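PDB 3UOE: dehydrogenase from Sinorhizobium meliloti, which probably acts as an oxidoreductase of the malate/L-lactate dehydrogenase (LDH2/MDH2) type. Local coordinates for residues L129-I134 / L287-D292; G157-T162 / P181-I186; L69-L74 / N273-D278; L83-T88 / G104-G109. All blocks are in the same frame, centred on the assembly; numbering follows the deposited sequence.

Contact 1: residues L129-I134 / L287-D292; sequences LAIAAI and LLILID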
loop_
_atom_site.group_PDB
_atom_site.type_symbol
_atom_site.label_atom_id
_atom_site.label_comp_id
_atom_site.label_asym_id
_atom_site.label_seq_id
_atom_site.Cartn_x
_atom_site.Cartn_y
_atom_site.Cartn_z
ATOM N N LEU A 129 -17.702 2.575 3.650
ATOM C CA LEU A 129 -16.488 1.765 3.581
ATOM C C LEU A 129 -16.870 0.324 3.889
ATOM O O LEU A 129 -17.637 0.065 4.817
ATOM C CB LEU A 129 -15.457 2.274 4.593
ATOM C CG LEU A 129 -14.284 1.396 5.042
ATOM C CD1 LEU A 129 -13.099 1.465 4.077
ATOM C CD2 LEU A 129 -13.826 1.797 6.453
ATOM N N ALA A 130 -16.350 -0.610 3.106
ATOM C CA ALA A 130 -16.614 -2.021 3.341
ATOM C C ALA A 130 -15.454 -2.878 2.866
ATOM O O ALA A 130 -14.686 -2.482 1.990
ATOM C CB ALA A 130 -17.903 -2.451 2.663
ATOM N N ILE A 131 -15.335 -4.060 3.446
ATOM C CA ILE A 131 -14.265 -4.962 3.074
ATOM C C ILE A 131 -14.776 -6.383 2.896
ATOM O O ILE A 131 -15.599 -6.856 3.674
ATOM C CB ILE A 131 -13.147 -4.967 4.138
ATOM C CG1 ILE A 131 -12.012 -5.904 3.718
ATOM C CG2 ILE A 131 -13.725 -5.352 5.511
ATOM C CD1 ILE A 131 -10.679 -5.633 4.435
ATOM N N ALA A 132 -14.284 -7.048 1.860
ATOM C CA ALA A 132 -14.489 -8.472 1.695
ATOM C C ALA A 132 -13.149 -9.211 1.813
ATOM O O ALA A 132 -12.163 -8.882 1.130
ATOM C CB ALA A 132 -15.177 -8.771 0.357
ATOM N N ALA A 133 -13.115 -10.192 2.708
ATOM C CA ALA A 133 -11.912 -10.962 2.965
ATOM C C ALA A 133 -12.142 -12.394 2.513
ATOM O O ALA A 133 -12.943 -13.121 3.105
ATOM C CB ALA A 133 -11.549 -10.908 4.446
ATOM N N ILE A 134 -11.423 -12.785 1.465
ATOM C CA ILE A 134 -11.652 -14.047 0.766
ATOM C C ILE A 134 -10.591 -15.088 1.076
ATOM O O ILE A 134 -9.398 -14.791 1.074
ATOM C CB ILE A 134 -11.642 -13.834 -0.774
ATOM C CG1 ILE A 134 -12.663 -12.771 -1.188
ATOM C CG2 ILE A 134 -11.879 -15.147 -1.507
ATOM C CD1 ILE A 134 -12.330 -12.112 -2.515
ATOM N N LEU A 287 -8.055 -9.590 -0.332
ATOM C CA LEU A 287 -8.797 -8.541 0.319
ATOM C C LEU A 287 -9.268 -7.555 -0.734
ATOM O O LEU A 287 -8.515 -7.189 -1.646
ATOM C CB LEU A 287 -7.931 -7.802 1.334
ATOM C CG LEU A 287 -7.422 -8.566 2.549
ATOM C CD1 LEU A 287 -6.506 -7.682 3.408
ATOM C CD2 LEU A 287 -8.591 -9.130 3.364
ATOM N N LEU A 288 -10.523 -7.141 -0.596
ATOM C CA LEU A 288 -11.095 -6.081 -1.400
ATOM C C LEU A 288 -11.675 -5.022 -0.462
ATOM O O LEU A 288 -12.510 -5.320 0.382
ATOM C CB LEU A 288 -12.193 -6.631 -2.314
ATOM C CG LEU A 288 -12.992 -5.559 -3.062
ATOM C CD1 LEU A 288 -12.124 -4.854 -4.103
ATOM C CD2 LEU A 288 -14.238 -6.148 -3.709
ATOM N N ILE A 289 -11.199 -3.793 -0.588
ATOM C CA ILE A 289 -11.753 -2.694 0.180
ATOM C C ILE A 289 -12.373 -1.698 -0.773
ATOM O O ILE A 289 -11.699 -1.185 -1.666
ATOM C CB ILE A 289 -10.681 -1.971 0.992
ATOM C CG1 ILE A 289 -10.159 -2.878 2.097
ATOM C CG2 ILE A 289 -11.240 -0.676 1.578
ATOM C CD1 ILE A 289 -8.735 -2.578 2.485
ATOM N N LEU A 290 -13.663 -1.444 -0.593
ATOM C CA LEU A 290 -14.360 -0.442 -1.386
ATOM C C LEU A 290 -14.658 0.780 -0.534
ATOM O O LEU A 290 -14.917 0.671 0.667
ATOM C CB LEU A 290 -15.658 -1.001 -1.966
ATOM C CG LEU A 290 -15.510 -2.111 -3.003
ATOM C CD1 LEU A 290 -16.883 -2.703 -3.319
ATOM C CD2 LEU A 290 -14.831 -1.575 -4.273
ATOM N N ILE A 291 -14.610 1.943 -1.169
ATOM C CA ILE A 291 -14.923 3.200 -0.511
ATOM C C ILE A 291 -15.720 4.086 -1.456
ATOM O O ILE A 291 -15.316 4.311 -2.601
ATOM C CB ILE A 291 -13.641 3.948 -0.105
ATOM C CG1 ILE A 291 -12.692 3.009 0.653
ATOM C CG2 ILE A 291 -13.980 5.194 0.706
ATOM C CD1 ILE A 291 -11.427 3.702 1.157
ATOM N N ASP A 292 -16.845 4.593 -0.969
ATOM C CA ASP A 292 -17.679 5.509 -1.738
ATOM C C ASP A 292 -17.094 6.919 -1.632
ATOM O O ASP A 292 -17.170 7.541 -0.582
ATOM C CB ASP A 292 -19.113 5.471 -1.191
ATOM C CG ASP A 292 -20.107 6.253 -2.048
ATOM O OD1 ASP A 292 -19.680 7.001 -2.960
ATOM O OD2 ASP A 292 -21.327 6.126 -1.793
#
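Ile131 and Ile289 meet across two antiparallel strands, the CD1 of Ile131 lying 3.7 Å from CG1 of Ile289. Ile131 has its CG1 opposite its backbone N (chi1 -179°), which carries that branch over the neighbouring strand, where it also passes above Leu288 O. The other branch of Ile289 is used too: its CG2 packs 3.8 Å from CD1 of Leu129, with the two side chains side by side and pointing the same way. That same CD1 of Leu129 reaches CG1 of Ile291, so one methyl group fills the angle between two isoleucines. At the far end CD2 of Leu287 rests 3.6 Å from CB of Ala133. Shortening Ile289 to an alanine would probably leave the ends of Ile131 and Leu129 without their shared neighbour and open a gap along this face. Ala130, Ala132, Leu288 and Leu290 occupy the other face, where helix 109-127 covers Ala132 and Leu290. Between the faces runs the backbone ladder: Ala130 and Leu290 exchange two bonds, Ala130 N to Leu290 O being 3.1 Å, and Ala132 and Leu288 exchange two more, Ala132 N to Leu288 O being 2.9 Å. Just past the strand end, Asp292 OD1 accepts from Ser294 N. Leu129 packs on Leu129 of the second subunit, and Ile291 on Leu263 of that subunit. With the amides paired between the strands and aliphatic branches on both faces, the strands suit a buried position in the mixed sheet, and the isoleucine-leucine face continues into the dimer interface.

Contact 2: residues G157-T162 / P181-I186; sequences GIVMST and PVAIGI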
loop_
_atom_site.group_PDB
_atom_site.type_symbol
_atom_site.label_atom_id
_atom_site.label_comp_id
_atom_site.label_asym_id
_atom_site.label_seq_id
_atom_site.Cartn_x
_atom_site.Cartn_y
_atom_site.Cartn_z
ATOM N N GLY A 157 -11.358 1.465 -5.160
ATOM C CA GLY A 157 -11.163 0.042 -4.952
ATOM C C GLY A 157 -9.721 -0.281 -4.607
ATOM O O GLY A 157 -8.798 0.119 -5.322
ATOM N N ILE A 158 -9.530 -0.996 -3.502
ATOM C CA ILE A 158 -8.209 -1.412 -3.060
ATOM C C ILE A 158 -8.194 -2.927 -2.970
ATOM O O ILE A 158 -9.057 -3.529 -2.314
ATOM C CB ILE A 158 -7.869 -0.785 -1.701
ATOM C CG1 ILE A 158 -7.957 0.740 -1.818
ATOM C CG2 ILE A 158 -6.487 -1.242 -1.200
ATOM C CD1 ILE A 158 -7.643 1.468 -0.547
ATOM N N VAL A 159 -7.235 -3.547 -3.657
ATOM C CA VAL A 159 -7.226 -4.994 -3.802
ATOM C C VAL A 159 -5.866 -5.574 -3.460
ATOM O O VAL A 159 -4.834 -5.007 -3.826
ATOM C CB VAL A 159 -7.596 -5.407 -5.225
ATOM C CG1 VAL A 159 -8.150 -6.827 -5.230
ATOM C CG2 VAL A 159 -8.604 -4.435 -5.808
HETATM N N MSE A 160 -5.879 -6.697 -2.745
HETATM C CA MSE A 160 -4.660 -7.406 -2.357
HETATM C C MSE A 160 -4.868 -8.900 -2.497
HETATM O O MSE A 160 -5.984 -9.404 -2.347
HETATM C CB MSE A 160 -4.292 -7.121 -0.901
HETATM C CG MSE A 160 -3.567 -5.820 -0.673
HETATM SE SE MSE A 160 -3.739 -5.237 1.196
HETATM C CE MSE A 160 -3.294 -6.897 2.110
ATOM N N SER A 161 -3.781 -9.610 -2.767
ATOM C CA SER A 161 -3.823 -11.056 -2.864
ATOM C C SER A 161 -2.441 -11.549 -2.490
ATOM O O SER A 161 -1.438 -10.893 -2.796
ATOM C CB SER A 161 -4.170 -11.480 -4.295
ATOM O OG SER A 161 -4.464 -12.870 -4.388
ATOM N N THR A 162 -2.385 -12.689 -1.812
ATOM C CA THR A 162 -1.116 -13.310 -1.467
ATOM C C THR A 162 -0.835 -14.535 -2.345
ATOM O O THR A 162 -1.601 -14.844 -3.268
ATOM C CB THR A 162 -1.070 -13.698 0.016
ATOM O OG1 THR A 162 -2.139 -14.609 0.312
ATOM C CG2 THR A 162 -1.173 -12.450 0.898
ATOM N N PRO A 181 0.752 -8.537 -4.584
ATOM C CA PRO A 181 0.379 -7.315 -5.291
ATOM C C PRO A 181 -0.684 -6.543 -4.514
ATOM O O PRO A 181 -1.497 -7.128 -3.775
ATOM C CB PRO A 181 -0.242 -7.828 -6.598
ATOM C CG PRO A 181 -0.352 -9.318 -6.473
ATOM C CD PRO A 181 0.051 -9.725 -5.091
ATOM N N VAL A 182 -0.668 -5.225 -4.687
ATOM C CA VAL A 182 -1.787 -4.397 -4.293
ATOM C C VAL A 182 -2.205 -3.545 -5.485
ATOM O O VAL A 182 -1.365 -3.019 -6.207
ATOM C CB VAL A 182 -1.436 -3.494 -3.112
ATOM C CG1 VAL A 182 -0.203 -2.658 -3.431
ATOM C CG2 VAL A 182 -2.623 -2.605 -2.772
ATOM N N ALA A 183 -3.510 -3.431 -5.704
ATOM C CA ALA A 183 -4.029 -2.565 -6.756
ATOM C C ALA A 183 -4.951 -1.487 -6.177
ATOM O O ALA A 183 -5.724 -1.743 -5.249
ATOM C CB ALA A 183 -4.747 -3.384 -7.815
ATOM N N ILE A 184 -4.862 -0.280 -6.724
ATOM C CA ILE A 184 -5.703 0.823 -6.271
ATOM C C ILE A 184 -6.396 1.523 -7.442
ATOM O O ILE A 184 -5.745 2.062 -8.334
ATOM C CB ILE A 184 -4.903 1.846 -5.437
ATOM C CG1 ILE A 184 -4.250 1.161 -4.235
ATOM C CG2 ILE A 184 -5.805 2.983 -4.967
ATOM C CD1 ILE A 184 -3.380 2.087 -3.390
ATOM N N GLY A 185 -7.725 1.498 -7.439
ATOM C CA GLY A 185 -8.501 2.173 -8.466
ATOM C C GLY A 185 -9.183 3.414 -7.917
ATOM O O GLY A 185 -9.835 3.371 -6.872
ATOM N N ILE A 186 -9.035 4.528 -8.620
ATOM C CA ILE A 186 -9.630 5.775 -8.163
ATOM C C ILE A 186 -10.343 6.475 -9.311
ATOM O O ILE A 186 -9.748 6.719 -10.362
ATOM C CB ILE A 186 -8.578 6.705 -7.512
ATOM C CG1 ILE A 186 -7.876 5.974 -6.352
ATOM C CG2 ILE A 186 -9.234 7.971 -7.020
ATOM C CD1 ILE A 186 -6.841 6.794 -5.609
#
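Val182 turns its CG2 opposite its own backbone N, leaving CG1 between N and the carbonyl carbon (chi1 55°), while Met160, a selenomethionine, has CG opposite its carbonyl carbon (chi1 -81°). These settings bring Met160 CG to 4.0 Å from Val182 CG2. The Met160 chain then bends at chi3. Val182 CG2 also lies 3.4 Å from Val159 O. Farther along the same face, Ile158 CG1 and Ile184 CG2 make a looser contact of 4.4 Å. The opposite face carries little bulk: Val159 CB faces Ala183 CB at 4.3 Å, and the next pair is Gly157 with Gly185. This glycine pair is joined by two bonds, of which Gly185 N to Gly157 O, 2.7 Å, is nearly straight at 171°; Val159 and Ala183 are paired likewise, Val159 N to Ala183 O being 2.8 Å. Where the ladder ends, Pro181 CD packs 3.0 Å from Ser161 O. Strand 285-291 takes up the other edge of strand 156-161 in this antiparallel ladder, Ser161 OG bonding to Asp286 OD2. The chemistry is thus that of an interior sheet: backbone polarity is paired between strands, while Met160 meets helix 246-264 and Ile184 packs on Ala255 of the second subunit.

Contact 3: residues L69-L74 / N273-D278; sequences LQRLPL and NGTLDD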
loop_
_atom_site.group_PDB
_atom_site.type_symbol
_atom_site.label_atom_id
_atom_site.label_comp_id
_atom_site.label_asym_id
_atom_site.label_seq_id
_atom_site.Cartn_x
_atom_site.Cartn_y
_atom_site.Cartn_z
ATOM N N LEU A 69 -2.576 -15.859 -20.554
ATOM C CA LEU A 69 -2.998 -17.201 -20.908
ATOM C C LEU A 69 -2.090 -18.329 -20.411
ATOM O O LEU A 69 -2.525 -19.474 -20.353
ATOM C CB LEU A 69 -3.232 -17.309 -22.415
ATOM C CG LEU A 69 -4.482 -16.576 -22.931
ATOM C CD1 LEU A 69 -4.356 -16.250 -24.415
ATOM C CD2 LEU A 69 -5.750 -17.385 -22.648
ATOM N N GLN A 70 -0.844 -18.022 -20.051
ATOM C CA GLN A 70 0.043 -19.067 -19.528
ATOM C C GLN A 70 -0.521 -19.620 -18.222
ATOM O O GLN A 70 -0.165 -20.714 -17.793
ATOM C CB GLN A 70 1.488 -18.575 -19.350
ATOM C CG GLN A 70 1.723 -17.663 -18.148
ATOM C CD GLN A 70 3.165 -17.156 -18.053
ATOM O OE1 GLN A 70 3.735 -16.662 -19.036
ATOM N NE2 GLN A 70 3.756 -17.264 -16.861
ATOM N N ARG A 71 -1.440 -18.872 -17.618
ATOM C CA ARG A 71 -2.112 -19.297 -16.394
ATOM C C ARG A 71 -3.214 -20.327 -16.633
ATOM O O ARG A 71 -3.625 -21.021 -15.711
ATOM C CB ARG A 71 -2.756 -18.092 -15.718
ATOM C CG ARG A 71 -1.794 -17.016 -15.336
ATOM C CD ARG A 71 -0.943 -17.482 -14.198
ATOM N NE ARG A 71 -0.019 -16.440 -13.794
ATOM C CZ ARG A 71 0.528 -16.360 -12.588
ATOM N NH1 ARG A 71 0.222 -17.265 -11.667
ATOM N NH2 ARG A 71 1.370 -15.371 -12.308
ATOM N N LEU A 72 -3.711 -20.419 -17.860
ATOM C CA LEU A 72 -4.940 -21.185 -18.096
ATOM C C LEU A 72 -4.832 -22.706 -17.878
ATOM O O LEU A 72 -5.685 -23.295 -17.203
ATOM C CB LEU A 72 -5.536 -20.858 -19.469
ATOM C CG LEU A 72 -6.859 -21.536 -19.834
ATOM C CD1 LEU A 72 -7.952 -21.236 -18.788
ATOM C CD2 LEU A 72 -7.313 -21.133 -21.243
ATOM N N PRO A 73 -3.791 -23.347 -18.437
ATOM C CA PRO A 73 -3.698 -24.810 -18.361
ATOM C C PRO A 73 -3.744 -25.325 -16.923
ATOM O O PRO A 73 -4.315 -26.391 -16.659
ATOM C CB PRO A 73 -2.336 -25.109 -18.996
ATOM C CG PRO A 73 -2.120 -23.968 -19.940
ATOM C CD PRO A 73 -2.674 -22.769 -19.200
ATOM N N LEU A 74 -3.171 -24.562 -15.999
ATOM C CA LEU A 74 -3.159 -24.966 -14.602
ATOM C C LEU A 74 -4.595 -24.943 -14.043
ATOM O O LEU A 74 -5.039 -25.902 -13.407
ATOM C CB LEU A 74 -2.200 -24.073 -13.803
ATOM C CG LEU A 74 -1.371 -24.666 -12.658
ATOM C CD1 LEU A 74 -0.619 -25.915 -13.080
ATOM C CD2 LEU A 74 -0.397 -23.636 -12.133
ATOM N N ASN A 273 -0.054 -23.077 -1.053
ATOM C CA ASN A 273 0.074 -23.774 -2.340
ATOM C C ASN A 273 -1.165 -23.513 -3.202
ATOM O O ASN A 273 -2.007 -22.664 -2.875
ATOM C CB ASN A 273 0.185 -25.295 -2.170
ATOM C CG ASN A 273 0.910 -25.712 -0.911
ATOM O OD1 ASN A 273 0.289 -26.164 0.061
ATOM N ND2 ASN A 273 2.231 -25.598 -0.927
ATOM N N GLY A 274 -1.291 -24.279 -4.284
ATOM C CA GLY A 274 -2.531 -24.312 -5.037
ATOM C C GLY A 274 -2.676 -23.260 -6.115
ATOM O O GLY A 274 -3.717 -23.159 -6.753
ATOM N N THR A 275 -1.633 -22.463 -6.318
ATOM C CA THR A 275 -1.652 -21.461 -7.370
ATOM C C THR A 275 -0.720 -21.860 -8.521
ATOM O O THR A 275 -1.072 -21.728 -9.694
ATOM C CB THR A 275 -1.281 -20.083 -6.797
ATOM O OG1 THR A 275 -2.487 -19.355 -6.507
ATOM C CG2 THR A 275 -0.427 -19.303 -7.754
ATOM N N LEU A 276 0.451 -22.379 -8.177
ATOM C CA LEU A 276 1.424 -22.808 -9.170
ATOM C C LEU A 276 1.518 -24.333 -9.257
ATOM O O LEU A 276 2.463 -24.871 -9.821
ATOM C CB LEU A 276 2.798 -22.216 -8.846
ATOM C CG LEU A 276 2.816 -20.687 -8.744
ATOM C CD1 LEU A 276 4.158 -20.218 -8.219
ATOM C CD2 LEU A 276 2.495 -20.035 -10.090
ATOM N N ASP A 277 0.552 -25.029 -8.673
ATOM C CA ASP A 277 0.502 -26.479 -8.774
ATOM C C ASP A 277 -0.936 -26.904 -8.984
ATOM O O ASP A 277 -1.858 -26.118 -8.800
ATOM C CB ASP A 277 1.070 -27.147 -7.509
ATOM C CG ASP A 277 0.147 -27.006 -6.306
ATOM O OD1 ASP A 277 -0.966 -27.579 -6.329
ATOM O OD2 ASP A 277 0.535 -26.322 -5.335
ATOM N N ASP A 278 -1.123 -28.152 -9.378
ATOM C CA ASP A 278 -2.456 -28.700 -9.509
ATOM C C ASP A 278 -2.574 -29.899 -8.594
ATOM O O ASP A 278 -3.120 -30.930 -8.981
ATOM C CB ASP A 278 -2.736 -29.105 -10.951
ATOM C CG ASP A 278 -1.713 -30.087 -11.489
ATOM O OD1 ASP A 278 -0.808 -30.497 -10.731
ATOM O OD2 ASP A 278 -1.807 -30.444 -12.678
HETATM O O HOH W 1 -0.877 -20.138 -12.012
#
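A small surface contact, with a leucine packed on loop backbone and a water bridging the segments, joins the start of helix 72-80 to the loop between helix 246-264 and strand 285-291. Leu74 inserts CD2 against the backbone of the loop, 3.2 Å from Thr275 O and with Leu276 C 3.5 Å from Leu74 CD2. Its other methyl, CD1, lies 4.4 Å from CB of Asp278. Beside it, Arg71 bends at chi2 (-70°) and brings NH1 to 3.9 Å from CD2 of Leu276, approaching obliquely, while Thr275 CG2 sits near the guanidinium plane at its edge. The water accepts from Arg71 NH1 at 3.1 Å and donates to Thr275 O at 2.8 Å. The loop contains an Asx motif at Asp277, whose OD1 accepts from the backbone N of Ile279 and of His280; its OD2 receives Gly274 N at 2.9 Å, from above the carboxylate plane. Gly274 has phi 87°, where a side chain would press on the carbonyl O of Asn273. Arg71 is also fixed from its own side, NE donating to Ser66 O. Helix 72-80 adds two polar ties: Ser77 OG bonds to Asp278 OD2, and Arg78 NH1 to Asp277 O.

Contact 4: residues L83-T88 / G104-G109; sequences LANPTT and GERGLG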
loop_
_atom_site.group_PDB
_atom_site.type_symbol
_atom_site.label_atom_id
_atom_site.label_comp_id
_atom_site.label_asym_id
_atom_site.label_seq_id
_atom_site.Cartn_x
_atom_site.Cartn_y
_atom_site.Cartn_z
ATOM N N LEU A 83 -9.919 -29.784 -7.692
ATOM C CA LEU A 83 -9.262 -28.816 -6.831
ATOM C C LEU A 83 -9.884 -27.433 -7.014
ATOM O O LEU A 83 -9.844 -26.597 -6.112
ATOM C CB LEU A 83 -7.772 -28.762 -7.151
ATOM C CG LEU A 83 -6.968 -30.023 -6.864
ATOM C CD1 LEU A 83 -5.585 -29.858 -7.457
ATOM C CD2 LEU A 83 -6.896 -30.286 -5.350
ATOM N N ALA A 84 -10.439 -27.194 -8.198
ATOM C CA ALA A 84 -11.216 -25.988 -8.460
ATOM C C ALA A 84 -12.672 -26.361 -8.721
ATOM O O ALA A 84 -12.956 -27.340 -9.425
ATOM C CB ALA A 84 -10.643 -25.216 -9.649
ATOM N N ASN A 85 -13.573 -25.560 -8.153
ATOM C CA ASN A 85 -15.014 -25.743 -8.259
ATOM C C ASN A 85 -15.572 -24.896 -9.405
ATOM O O ASN A 85 -15.515 -23.676 -9.352
ATOM C CB ASN A 85 -15.650 -25.347 -6.925
ATOM C CG ASN A 85 -17.161 -25.476 -6.920
ATOM O OD1 ASN A 85 -17.809 -25.455 -7.967
ATOM N ND2 ASN A 85 -17.733 -25.580 -5.723
ATOM N N PRO A 86 -16.122 -25.548 -10.444
ATOM C CA PRO A 86 -16.475 -24.824 -11.674
ATOM C C PRO A 86 -17.704 -23.905 -11.581
ATOM O O PRO A 86 -17.849 -23.031 -12.436
ATOM C CB PRO A 86 -16.725 -25.952 -12.694
ATOM C CG PRO A 86 -17.132 -27.146 -11.866
ATOM C CD PRO A 86 -16.413 -26.994 -10.529
ATOM N N THR A 87 -18.553 -24.072 -10.573
ATOM C CA THR A 87 -19.828 -23.350 -10.552
ATOM C C THR A 87 -19.988 -22.373 -9.395
ATOM O O THR A 87 -20.725 -21.399 -9.507
ATOM C CB THR A 87 -21.027 -24.311 -10.466
ATOM O OG1 THR A 87 -20.857 -25.164 -9.325
ATOM C CG2 THR A 87 -21.149 -25.144 -11.730
ATOM N N THR A 88 -19.337 -22.641 -8.271
ATOM C CA THR A 88 -19.546 -21.796 -7.113
ATOM C C THR A 88 -19.118 -20.358 -7.398
ATOM O O THR A 88 -18.203 -20.100 -8.182
ATOM C CB THR A 88 -18.827 -22.331 -5.858
ATOM O OG1 THR A 88 -19.217 -21.555 -4.715
ATOM C CG2 THR A 88 -17.317 -22.250 -6.029
ATOM N N GLY A 104 -14.366 -19.029 -0.480
ATOM C CA GLY A 104 -14.357 -19.165 -1.930
ATOM C C GLY A 104 -14.888 -20.491 -2.447
ATOM O O GLY A 104 -15.261 -20.600 -3.622
ATOM N N GLU A 105 -14.930 -21.498 -1.576
ATOM C CA GLU A 105 -15.413 -22.830 -1.945
ATOM C C GLU A 105 -14.651 -23.391 -3.140
ATOM O O GLU A 105 -15.217 -24.103 -3.968
ATOM C CB GLU A 105 -16.930 -22.820 -2.229
ATOM C CG GLU A 105 -17.804 -22.516 -0.992
ATOM C CD GLU A 105 -19.296 -22.356 -1.307
ATOM O OE1 GLU A 105 -19.713 -22.599 -2.466
ATOM O OE2 GLU A 105 -20.063 -21.980 -0.387
ATOM N N ARG A 106 -13.367 -23.042 -3.222
ATOM C CA ARG A 106 -12.482 -23.559 -4.263
ATOM C C ARG A 106 -12.834 -22.986 -5.639
ATOM O O ARG A 106 -12.424 -23.522 -6.667
ATOM C CB ARG A 106 -12.542 -25.096 -4.264
ATOM C CG ARG A 106 -11.925 -25.710 -3.008
ATOM C CD ARG A 106 -12.511 -27.071 -2.588
ATOM N NE ARG A 106 -13.462 -27.652 -3.533
ATOM C CZ ARG A 106 -14.773 -27.713 -3.309
ATOM N NH1 ARG A 106 -15.277 -27.227 -2.173
ATOM N NH2 ARG A 106 -15.582 -28.252 -4.217
ATOM N N GLY A 107 -13.602 -21.896 -5.650
ATOM C CA GLY A 107 -14.062 -21.307 -6.891
ATOM C C GLY A 107 -12.963 -20.627 -7.679
ATOM O O GLY A 107 -11.842 -20.442 -7.190
ATOM N N LEU A 108 -13.283 -20.269 -8.917
ATOM C CA LEU A 108 -12.364 -19.521 -9.753
ATOM C C LEU A 108 -12.208 -18.150 -9.126
ATOM O O LEU A 108 -13.190 -17.559 -8.682
ATOM C CB LEU A 108 -12.921 -19.396 -11.162
ATOM C CG LEU A 108 -13.103 -20.715 -11.899
ATOM C CD1 LEU A 108 -13.661 -20.466 -13.301
ATOM C CD2 LEU A 108 -11.776 -21.471 -11.973
ATOM N N GLY A 109 -10.979 -17.648 -9.080
ATOM C CA GLY A 109 -10.712 -16.369 -8.435
ATOM C C GLY A 109 -11.602 -15.213 -8.874
ATOM O O GLY A 109 -12.295 -14.608 -8.063
HETATM O O HOH W 2 -16.024 -21.001 -9.533
#
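Asn85, which leans on Glu105 and Arg106 across the contact, has its OD1 gripped by two backbone amides of its own loop: Thr87 N at 3.0 Å and Thr88 N at 3.2 Å from OD1, both arriving from the same face of the amide. These bonds make an Asx turn and a wider Asx motif. The backbone sets Asn85 CB 3.2 Å from Glu105 O; chi1 near 179° then swings the amide so that ND2 makes a weak bond to that oxygen. The CB also lies over one face of the Arg106 guanidinium, whose plane is 29° from that of the amide. The backbone joins in: Asn85 N donates to Arg106 O at 2.8 Å, nearly straight at the hydrogen but above the carbonyl plane. An alanine at Asn85 is likely to leave the amides of Thr87 and Thr88 without their acceptor, so that the bend could open. Thr88 OG1 donates to Glu105 OE1 and accepts from Gly90 N, so the hydroxyl both donates and accepts. Its methyl CG2 is 3.5 Å from CA of Gly107. A water links the two loops, donating to Asn85 O and Thr88 O and accepting from Leu108 N at 2.9 Å. The partner is a type I' turn, Gly104 to Gly107, with Glu105 and Arg106 at positive phi. It ends strand 99-105 and leads through Leu108, the N-cap residue, into helix 109-127; the Asn85 loop runs from helix 72-80 to strand 91-96.

Contacts 1 and 2 are neighbours in the seven-stranded mixed sheet, centres about 10 Å apart, joined where strand 285-291 pairs with strand 156-161; contact 2 is nested within the loop that contact 1 closes. Contact 4, at the end of strand 99-105 of this sheet, has its centre about 20 Å from that of contact 1 and closes before contact 1 opens. Contact 3 lies beyond the sheet and touches contact 4 where Asp278 meets Leu83; along the chain it encloses contacts 2 and 4, while its segments alternate with those of contact 1. Only contacts 1 and 2 reach the second subunit, at the dimer interface; contacts 3 and 4 join loops to helix 72-80 and to the end of strand 99-105.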